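Side-chain contacts in putative uncharacterized protein (PDB 4HFK), which is probably an immunity protein of a type VI secretion system, binding and neutralising the partner amidase effector: residues 13-16 and 17-21; 48-51 and 52-56; 91-94 and 95-98. All coordinates share one frame; numbering follows the deposited sequence.

Interaction 1. Residues 13-16 and 17-21; sequences QIFE and NWVQN
F15 meets V19 one turn further along helix 11-27 of this all-helical protein, on its buried face toward helix 52-66. At the backbone level the two segments are a regular alpha-helix, each N-H of N17 to Q20 bonding to the carbonyl four residues earlier; V19 N lies 2.9 Å from F15 O. The phenyl ring leaves the helix with CG anti to the backbone N (chi1 -168°), and this carries its CE2 atom forward to V19 CG2 at 3.9 Å. The flat phenyl and the beta-branched valine are both wholly apolar, as suits a buried face, and I86 of helix 79-87 packs on V19 as well.

E16 and N17 occupy a more polar face. Followed outward, the N17 side chain starts with CB 3.3 Å from Q13 O, the carbonyl that also accepts the backbone N-H of N17. CG comes closer still to Q13 O, at 3.0 Å, so the amide group sits against the carbonyl of the preceding turn. ND2 lies 3.2 Å from that oxygen at an angle too poor for a hydrogen bond. OD1 instead accepts from a water, which also donates to E16 OE1. The glutamate chain is extended beyond CG, long enough for its other oxygen, OE2, to form a salt bridge with K96. The water therefore ties two neighbouring side chains together, lying 2.6 Å from E16 OE1 and a longer 3.2 Å from N17 OD1.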
ATOM      1  N   GLN B  13      -1.813   4.811 -11.884  1.00  7.88           N
ATOM      2  CA  GLN B  13      -1.526   3.901 -10.776  1.00  8.69           C
ATOM      3  C   GLN B  13      -0.104   4.078 -10.261  1.00  8.61           C
ATOM      4  O   GLN B  13       0.151   3.942  -9.062  1.00  8.82           O
ATOM      5  CB  GLN B  13      -1.735   2.447 -11.216  1.00  5.94           C
ATOM      6  CG  GLN B  13      -3.193   2.105 -11.503  1.00  8.72           C
ATOM      7  CD  GLN B  13      -3.335   0.855 -12.354  1.00 11.09           C
ATOM      8  OE1 GLN B  13      -2.337   0.315 -12.870  1.00  6.95           O
ATOM      9  NE2 GLN B  13      -4.567   0.385 -12.509  1.00  8.21           N
ATOM     10  N   ILE B  14       0.821   4.359 -11.175  1.00  7.50           N
ATOM     11  CA  ILE B  14       2.214   4.591 -10.788  1.00  9.22           C
ATOM     12  C   ILE B  14       2.303   5.796  -9.838  1.00  8.23           C
ATOM     13  O   ILE B  14       2.971   5.737  -8.801  1.00  6.48           O
ATOM     14  CB  ILE B  14       3.117   4.766 -12.026  1.00  7.13           C
ATOM     15  CG1 ILE B  14       3.355   3.404 -12.695  1.00  5.17           C
ATOM     16  CG2 ILE B  14       4.473   5.376 -11.639  1.00  7.40           C
ATOM     17  CD1 ILE B  14       3.917   3.503 -14.098  1.00  9.72           C
ATOM     18  N   PHE B  15       1.594   6.873 -10.165  1.00  7.64           N
ATOM     19  CA  PHE B  15       1.568   8.044  -9.298  1.00  6.68           C
ATOM     20  C   PHE B  15       0.846   7.759  -7.971  1.00  6.40           C
ATOM     21  O   PHE B  15       1.326   8.135  -6.890  1.00  7.02           O
ATOM     22  CB  PHE B  15       0.935   9.240 -10.020  1.00  8.55           C
ATOM     23  CG  PHE B  15       1.141  10.546  -9.303  1.00 11.30           C
ATOM     24  CD1 PHE B  15       2.389  11.165  -9.309  1.00  8.02           C
ATOM     25  CD2 PHE B  15       0.100  11.150  -8.620  1.00  9.42           C
ATOM     26  CE1 PHE B  15       2.595  12.362  -8.650  1.00 11.13           C
ATOM     27  CE2 PHE B  15       0.298  12.357  -7.951  1.00 11.88           C
ATOM     28  CZ  PHE B  15       1.545  12.966  -7.966  1.00  8.98           C
ATOM     29  N   GLU B  16      -0.304   7.093  -8.042  1.00  5.78           N
ATOM     30  CA  GLU B  16      -1.022   6.691  -6.826  1.00  9.05           C
ATOM     31  C   GLU B  16      -0.145   5.866  -5.882  1.00  7.55           C
ATOM     32  O   GLU B  16      -0.141   6.085  -4.673  1.00  8.18           O
ATOM     33  CB  GLU B  16      -2.281   5.887  -7.186  1.00  7.89           C
ATOM     34  CG  GLU B  16      -3.389   6.741  -7.811  1.00  9.78           C
ATOM     35  CD  GLU B  16      -4.414   5.910  -8.580  1.00 14.16           C
ATOM     36  OE1 GLU B  16      -4.304   4.656  -8.591  1.00 12.86           O
ATOM     37  OE2 GLU B  16      -5.325   6.519  -9.181  1.00 17.40           O
ATOM     38  N   ASN B  17       0.575   4.905  -6.439  1.00  5.38           N
ATOM     39  CA  ASN B  17       1.442   4.049  -5.646  1.00  7.78           C
ATOM     40  C   ASN B  17       2.617   4.825  -5.058  1.00  8.69           C
ATOM     41  O   ASN B  17       3.009   4.580  -3.915  1.00 10.38           O
ATOM     42  CB  ASN B  17       1.893   2.836  -6.474  1.00  7.30           C
ATOM     43  CG  ASN B  17       0.713   1.942  -6.861  1.00 12.58           C
ATOM     44  OD1 ASN B  17      -0.360   2.042  -6.260  1.00 10.27           O
ATOM     45  ND2 ASN B  17       0.901   1.083  -7.869  1.00  8.61           N
ATOM     46  N   TRP B  18       3.162   5.776  -5.816  1.00  5.50           N
ATOM     47  CA  TRP B  18       4.143   6.692  -5.247  1.00  6.82           C
ATOM     48  C   TRP B  18       3.565   7.383  -4.014  1.00  6.66           C
ATOM     49  O   TRP B  18       4.182   7.379  -2.936  1.00  6.19           O
ATOM     50  CB  TRP B  18       4.614   7.743  -6.263  1.00  5.34           C
ATOM     51  CG  TRP B  18       5.677   8.670  -5.676  1.00  5.72           C
ATOM     52  CD1 TRP B  18       7.032   8.450  -5.629  1.00  6.63           C
ATOM     53  CD2 TRP B  18       5.457   9.938  -5.028  1.00  7.13           C
ATOM     54  NE1 TRP B  18       7.666   9.513  -5.009  1.00  7.09           N
ATOM     55  CE2 TRP B  18       6.725  10.436  -4.636  1.00  8.60           C
ATOM     56  CE3 TRP B  18       4.320  10.710  -4.768  1.00  5.47           C
ATOM     57  CZ2 TRP B  18       6.876  11.665  -3.977  1.00  5.34           C
ATOM     58  CZ3 TRP B  18       4.473  11.933  -4.124  1.00  9.08           C
ATOM     59  CH2 TRP B  18       5.748  12.396  -3.736  1.00  9.78           C
ATOM     60  N   VAL B  19       2.381   7.966  -4.166  1.00  5.61           N
ATOM     61  CA  VAL B  19       1.752   8.702  -3.066  1.00  7.19           C
ATOM     62  C   VAL B  19       1.514   7.782  -1.869  1.00  8.02           C
ATOM     63  O   VAL B  19       1.794   8.154  -0.720  1.00  8.23           O
ATOM     64  CB  VAL B  19       0.406   9.343  -3.484  1.00  6.34           C
ATOM     65  CG1 VAL B  19      -0.326   9.909  -2.256  1.00  8.89           C
ATOM     66  CG2 VAL B  19       0.631  10.444  -4.525  1.00  5.97           C
ATOM     67  N   GLN B  20       1.001   6.581  -2.140  1.00  6.86           N
ATOM     68  CA  GLN B  20       0.696   5.633  -1.067  1.00  9.43           C
ATOM     69  C   GLN B  20       1.964   5.199  -0.329  1.00  9.05           C
ATOM     70  O   GLN B  20       2.011   5.206   0.904  1.00  7.91           O
ATOM     71  CB  GLN B  20      -0.037   4.401  -1.616  1.00 10.87           C
ATOM     72  CG  GLN B  20      -0.863   3.656  -0.553  1.00 12.94           C
ATOM     73  CD  GLN B  20      -0.353   2.252  -0.268  1.00 13.79           C
ATOM     74  OE1 GLN B  20       0.736   1.878  -0.698  1.00 14.80           O
ATOM     75  NE2 GLN B  20      -1.148   1.464   0.457  1.00 14.32           N
ATOM     76  N   ASN B  21       2.989   4.819  -1.086  1.00  7.87           N
ATOM     77  CA  ASN B  21       4.233   4.341  -0.487  1.00 10.09           C
ATOM     78  C   ASN B  21       4.889   5.441   0.336  1.00 10.02           C
ATOM     79  O   ASN B  21       5.402   5.203   1.430  1.00 13.70           O
ATOM     80  CB  ASN B  21       5.208   3.859  -1.559  1.00  7.85           C
ATOM     81  CG  ASN B  21       4.811   2.529  -2.166  1.00 10.79           C
ATOM     82  OD1 ASN B  21       5.570   1.965  -2.960  1.00 12.26           O
ATOM     83  ND2 ASN B  21       3.620   2.024  -1.816  1.00  7.89           N
TER
HETATM   84  O   HOH W   1      -3.266   2.563  -7.366  1.00 13.59           O

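Interaction 2. Residues 48-51 and 52-56; sequences SNLP and AENFE
An ST turn begins the loop that joins helix 31-47 to helix 52-66, and the S48 side chain and the carbonyls of L50 and P51 line part of the edge of the F55 ring, which comes from helix 52-66. S48, the first residue to leave helical geometry, turns its OG forward along the chain to accept the backbone N-H of L50 at 3.1 Å, in a nearly straight bond (167°). Serine suits this place because its short side chain can reach a backbone N-H two residues on. The same OG lies 3.4 Å from F55 CZ, near the plane of the ring.

Further round that edge, L50 O is 3.6 Å from F55 CE2 and P51 O is 3.3 Å from F55 CD2. The ring thus offers its C-H rim, slightly positive in character, to a row of oxygens. L50 CB adds an apolar touch to CE2 at 3.8 Å. F55 reaches back to the loop because its CG lies beside the backbone N (chi1 -63°).

P51 O also accepts the N-H of N54 at 3.1 Å, with a bent N-H...O angle of 138°. Proline fits just ahead of a helix, where its lack of an N-H costs no helical bond. The N54 amide crosses the proline ring obliquely, OD1 lying 3.7 Å from P51 CD, while ND2 faces the L50 methyls and probably donates to the carbonyls of L95 and S97.

A neighbouring chain of another protein supplies basic hydrogen-bond donors to S48 O and L50 O. On the helix 11-27 side, F15 and W18 meet F55 edge-to-face and I14 packs on S48, while S98 of the C-terminal tail lies against L50 and P51.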
ATOM      1  N   SER B  48       7.308   6.823 -13.366  1.00  8.08           N
ATOM      2  CA  SER B  48       6.406   7.900 -13.777  1.00  8.79           C
ATOM      3  C   SER B  48       7.025   8.761 -14.881  1.00 11.37           C
ATOM      4  O   SER B  48       8.260   8.867 -14.997  1.00 10.06           O
ATOM      5  CB  SER B  48       6.051   8.773 -12.571  1.00  9.00           C
ATOM      6  OG  SER B  48       5.105   9.773 -12.915  1.00  8.42           O
ATOM      7  N   ASN B  49       6.164   9.372 -15.693  1.00 10.39           N
ATOM      8  CA  ASN B  49       6.604  10.380 -16.653  1.00 12.72           C
ATOM      9  C   ASN B  49       6.236  11.808 -16.243  1.00  9.59           C
ATOM     10  O   ASN B  49       6.427  12.750 -17.011  1.00 11.14           O
ATOM     11  CB  ASN B  49       6.050  10.058 -18.045  1.00 13.77           C
ATOM     12  CG  ASN B  49       6.662   8.792 -18.627  1.00 21.51           C
ATOM     13  OD1 ASN B  49       7.837   8.495 -18.395  1.00 19.55           O
ATOM     14  ND2 ASN B  49       5.863   8.034 -19.373  1.00 28.35           N
ATOM     15  N   LEU B  50       5.718  11.971 -15.028  1.00 10.49           N
ATOM     16  CA  LEU B  50       5.286  13.288 -14.560  1.00  9.11           C
ATOM     17  C   LEU B  50       6.475  14.155 -14.130  1.00  9.94           C
ATOM     18  O   LEU B  50       7.508  13.629 -13.707  1.00  7.51           O
ATOM     19  CB  LEU B  50       4.285  13.141 -13.409  1.00  9.39           C
ATOM     20  CG  LEU B  50       2.900  12.610 -13.797  1.00 14.26           C
ATOM     21  CD1 LEU B  50       2.057  12.368 -12.555  1.00 10.43           C
ATOM     22  CD2 LEU B  50       2.188  13.581 -14.752  1.00 14.38           C
ATOM     23  N   PRO B  51       6.346  15.489 -14.266  1.00  9.52           N
ATOM     24  CA  PRO B  51       7.389  16.422 -13.810  1.00  9.06           C
ATOM     25  C   PRO B  51       7.577  16.368 -12.296  1.00 11.11           C
ATOM     26  O   PRO B  51       6.646  16.002 -11.561  1.00  7.01           O
ATOM     27  CB  PRO B  51       6.828  17.800 -14.191  1.00 10.85           C
ATOM     28  CG  PRO B  51       5.898  17.522 -15.372  1.00 14.23           C
ATOM     29  CD  PRO B  51       5.277  16.173 -15.023  1.00 10.40           C
ATOM     30  N   ALA B  52       8.764  16.752 -11.836  1.00  9.47           N
ATOM     31  CA  ALA B  52       9.078  16.752 -10.409  1.00 10.98           C
ATOM     32  C   ALA B  52       8.064  17.526  -9.582  1.00 11.97           C
ATOM     33  O   ALA B  52       7.673  17.090  -8.487  1.00 10.77           O
ATOM     34  CB  ALA B  52      10.464  17.324 -10.191  1.00 11.92           C
ATOM     35  N   GLU B  53       7.647  18.674 -10.114  1.00 10.64           N
ATOM     36  CA  GLU B  53       6.736  19.596  -9.429  1.00 13.74           C
ATOM     37  C   GLU B  53       5.462  18.892  -8.949  1.00 12.70           C
ATOM     38  O   GLU B  53       4.923  19.220  -7.889  1.00 10.85           O
ATOM     39  CB  GLU B  53       6.368  20.745 -10.383  1.00 16.27           C
ATOM     40  CG  GLU B  53       5.664  21.927  -9.735  1.00 36.35           C
ATOM     41  CD  GLU B  53       5.120  22.915 -10.761  1.00 46.20           C
ATOM     42  OE1 GLU B  53       5.291  22.670 -11.977  1.00 46.65           O
ATOM     43  OE2 GLU B  53       4.516  23.931 -10.350  1.00 50.12           O
ATOM     44  N   ASN B  54       4.973  17.932  -9.731  1.00  9.39           N
ATOM     45  CA  ASN B  54       3.782  17.175  -9.329  1.00 10.15           C
ATOM     46  C   ASN B  54       4.011  16.430  -8.021  1.00 10.43           C
ATOM     47  O   ASN B  54       3.144  16.403  -7.141  1.00  7.83           O
ATOM     48  CB  ASN B  54       3.353  16.194 -10.429  1.00  9.17           C
ATOM     49  CG  ASN B  54       2.897  16.900 -11.684  1.00 13.46           C
ATOM     50  OD1 ASN B  54       3.587  17.790 -12.179  1.00 13.84           O
ATOM     51  ND2 ASN B  54       1.716  16.531 -12.194  1.00 10.75           N
ATOM     52  N   PHE B  55       5.196  15.842  -7.895  1.00  9.20           N
ATOM     53  CA  PHE B  55       5.568  15.094  -6.701  1.00  9.17           C
ATOM     54  C   PHE B  55       5.810  16.026  -5.510  1.00 11.60           C
ATOM     55  O   PHE B  55       5.429  15.709  -4.372  1.00  8.40           O
ATOM     56  CB  PHE B  55       6.807  14.237  -7.001  1.00  8.73           C
ATOM     57  CG  PHE B  55       6.568  13.195  -8.065  1.00  8.48           C
ATOM     58  CD1 PHE B  55       6.116  11.927  -7.719  1.00  7.59           C
ATOM     59  CD2 PHE B  55       6.771  13.489  -9.408  1.00  6.87           C
ATOM     60  CE1 PHE B  55       5.883  10.968  -8.694  1.00  9.91           C
ATOM     61  CE2 PHE B  55       6.534  12.532 -10.388  1.00  8.07           C
ATOM     62  CZ  PHE B  55       6.085  11.278 -10.033  1.00  6.54           C
ATOM     63  N   GLU B  56       6.429  17.177  -5.780  1.00 12.98           N
ATOM     64  CA  GLU B  56       6.671  18.183  -4.744  1.00 15.44           C
ATOM     65  C   GLU B  56       5.354  18.677  -4.154  1.00 12.74           C
ATOM     66  O   GLU B  56       5.192  18.717  -2.937  1.00 12.65           O
ATOM     67  CB  GLU B  56       7.478  19.365  -5.307  1.00 17.24           C
ATOM     68  CG  GLU B  56       8.840  18.972  -5.889  1.00 15.87           C
ATOM     69  CD  GLU B  56       9.521  20.120  -6.605  1.00 23.92           C
ATOM     70  OE1 GLU B  56       9.054  21.276  -6.475  1.00 18.37           O
ATOM     71  OE2 GLU B  56      10.525  19.865  -7.305  1.00 21.21           O
TER

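Interaction 3. Residues 91-94 and 95-98; sequences AIRP and LKSS. With SO4 (sulfate ion), chain E.
Three i+3 to i bonds between residues 92 and 97 define a short 3-10 segment, 93-96: L95 N to I92 O, K96 N to R93 O at 3.0 Å, and S97 N to P94 O. P94, with no N-H to give, can still supply its carbonyl to S97.

R93 and K96 send their long side chains to a shared sulfate, probably from the crystallisation liquor. R93 NH1 donates to O1 at 2.9 Å along the guanidinium edge, and K96 NZ reaches the same oxygen at 2.6 Å, with a weak second bond to O2. The lysine chain is extended throughout beyond CG, and the arginine bends at chi3 (-17°), which swings the guanidinium round so that NH1 can meet O1. NH1 and NZ come within 3.7 Å of each other, a closeness that the shared anionic oxygen probably offsets. R93 NH2 has a salt bridge to D90, and Q12 NE2 also hydrogen-bonds to the sulfate.

Inward of the turn, L95 rests its CB on I92 O at 3.3 Å. Both apolar side chains pack on F15 of helix 11-27, while helix 52-66 meets I92 with A58 and V61 and L95 with K57.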
ATOM      1  N   ALA B  91      -7.942  15.730  -3.796  1.00  9.51           N
ATOM      2  CA  ALA B  91      -6.846  16.680  -3.606  1.00 12.98           C
ATOM      3  C   ALA B  91      -5.574  16.274  -4.357  1.00 10.24           C
ATOM      4  O   ALA B  91      -4.811  17.121  -4.817  1.00 13.37           O
ATOM      5  CB  ALA B  91      -6.562  16.888  -2.118  1.00 12.42           C
ATOM      6  N   ILE B  92      -5.339  14.975  -4.480  1.00 10.11           N
ATOM      7  CA  ILE B  92      -4.160  14.484  -5.186  1.00  8.29           C
ATOM      8  C   ILE B  92      -4.418  14.433  -6.700  1.00 11.36           C
ATOM      9  O   ILE B  92      -3.487  14.555  -7.507  1.00  9.98           O
ATOM     10  CB  ILE B  92      -3.758  13.086  -4.642  1.00  8.32           C
ATOM     11  CG1 ILE B  92      -3.033  13.231  -3.289  1.00 10.72           C
ATOM     12  CG2 ILE B  92      -2.890  12.318  -5.642  1.00  7.66           C
ATOM     13  CD1 ILE B  92      -1.579  13.733  -3.416  1.00  6.54           C
ATOM     14  N   ARG B  93      -5.692  14.291  -7.077  1.00  9.55           N
ATOM     15  CA  ARG B  93      -6.071  13.990  -8.468  1.00 13.40           C
ATOM     16  C   ARG B  93      -5.493  14.911  -9.564  1.00 12.64           C
ATOM     17  O   ARG B  93      -4.985  14.417 -10.567  1.00 19.31           O
ATOM     18  CB  ARG B  93      -7.604  13.819  -8.630  1.00 12.40           C
ATOM     19  CG  ARG B  93      -7.994  13.184  -9.989  1.00 19.16           C
ATOM     20  CD  ARG B  93      -9.442  12.660 -10.091  1.00 13.88           C
ATOM     21  NE  ARG B  93     -10.110  12.481  -8.797  1.00 17.43           N
ATOM     22  CZ  ARG B  93     -10.070  11.358  -8.088  1.00 20.34           C
ATOM     23  NH1 ARG B  93      -9.386  10.322  -8.543  1.00 17.19           N
ATOM     24  NH2 ARG B  93     -10.695  11.274  -6.917  1.00 27.10           N
ATOM     25  N   PRO B  94      -5.556  16.237  -9.385  1.00 14.60           N
ATOM     26  CA  PRO B  94      -5.015  17.037 -10.491  1.00 21.03           C
ATOM     27  C   PRO B  94      -3.505  16.882 -10.683  1.00 21.78           C
ATOM     28  O   PRO B  94      -3.003  17.172 -11.773  1.00 18.50           O
ATOM     29  CB  PRO B  94      -5.322  18.479 -10.073  1.00 20.58           C
ATOM     30  CG  PRO B  94      -5.527  18.423  -8.581  1.00 21.40           C
ATOM     31  CD  PRO B  94      -6.140  17.082  -8.325  1.00 15.15           C
ATOM     32  N   LEU B  95      -2.797  16.432  -9.649  1.00 15.26           N
ATOM     33  CA  LEU B  95      -1.357  16.232  -9.753  1.00 13.10           C
ATOM     34  C   LEU B  95      -1.023  14.998 -10.604  1.00 11.94           C
ATOM     35  O   LEU B  95       0.146  14.720 -10.890  1.00 14.54           O
ATOM     36  CB  LEU B  95      -0.744  16.149  -8.356  1.00 10.43           C
ATOM     37  CG  LEU B  95      -1.081  17.406  -7.547  1.00 16.36           C
ATOM     38  CD1 LEU B  95      -0.674  17.257  -6.097  1.00 12.08           C
ATOM     39  CD2 LEU B  95      -0.428  18.650  -8.176  1.00 19.69           C
ATOM     40  N   LYS B  96      -2.055  14.265 -11.018  1.00  9.69           N
ATOM     41  CA  LYS B  96      -1.875  13.135 -11.929  1.00 15.20           C
ATOM     42  C   LYS B  96      -1.717  13.585 -13.390  1.00 13.96           C
ATOM     43  O   LYS B  96      -1.398  12.779 -14.264  1.00 15.46           O
ATOM     44  CB  LYS B  96      -3.058  12.172 -11.824  1.00 15.33           C
ATOM     45  CG  LYS B  96      -3.098  11.328 -10.551  1.00 18.67           C
ATOM     46  CD  LYS B  96      -4.512  10.737 -10.357  1.00 18.15           C
ATOM     47  CE  LYS B  96      -4.542   9.694  -9.277  1.00 17.17           C
ATOM     48  NZ  LYS B  96      -5.915   9.149  -9.096  1.00 13.77           N
ATOM     49  N   SER B  97      -1.950  14.871 -13.647  1.00 14.20           N
ATOM     50  CA  SER B  97      -1.816  15.422 -14.995  1.00 16.21           C
ATOM     51  C   SER B  97      -0.590  16.316 -15.057  1.00 19.32           C
ATOM     52  O   SER B  97      -0.249  16.985 -14.071  1.00 13.47           O
ATOM     53  CB  SER B  97      -3.045  16.259 -15.365  1.00 16.05           C
ATOM     54  OG  SER B  97      -4.244  15.500 -15.310  1.00 15.64           O
ATOM     55  N   SER B  98       0.061  16.345 -16.214  1.00 19.95           N
ATOM     56  CA  SER B  98       1.171  17.268 -16.433  1.00 23.96           C
ATOM     57  C   SER B  98       0.640  18.615 -16.910  1.00 29.12           C
ATOM     58  O   SER B  98      -0.291  18.671 -17.720  1.00 34.00           O
ATOM     59  CB  SER B  98       2.138  16.703 -17.468  1.00 23.12           C
ATOM     60  OG  SER B  98       1.464  16.443 -18.687  1.00 36.18           O
TER
HETATM   61  S   SO4 E 200      -7.768   9.057 -12.174  1.00 24.27           S
HETATM   62  O1  SO4 E 200      -7.746   9.785 -10.897  1.00 13.03           O
HETATM   63  O2  SO4 E 200      -6.643   8.103 -12.198  1.00 19.83           O
HETATM   64  O3  SO4 E 200      -9.032   8.320 -12.298  1.00 20.49           O
HETATM   65  O4  SO4 E 200      -7.666   9.988 -13.301  1.00 15.17           O

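F15 connects all three contacts: its CD1 lies 3.5 Å from L50 CD1 and 3.6 Å from F55 CE1 of interaction 2, and its CE2 lies 3.9 Å from I92 CG2 of interaction 3. Interactions 1 and 3 are further joined through E16 OE2 and K96 NZ, 2.7 Å apart, which places interaction 1 next to the sulfate. Interaction 2 meets the C-terminal turn through N54 ND2, 2.7 Å from L95 O. The centres of interactions 2 and 3 are about 10 Å apart, and that of interaction 1 is about 12 Å from each. Of the three, interaction 2 has the most residues within reach of the other protein's chain.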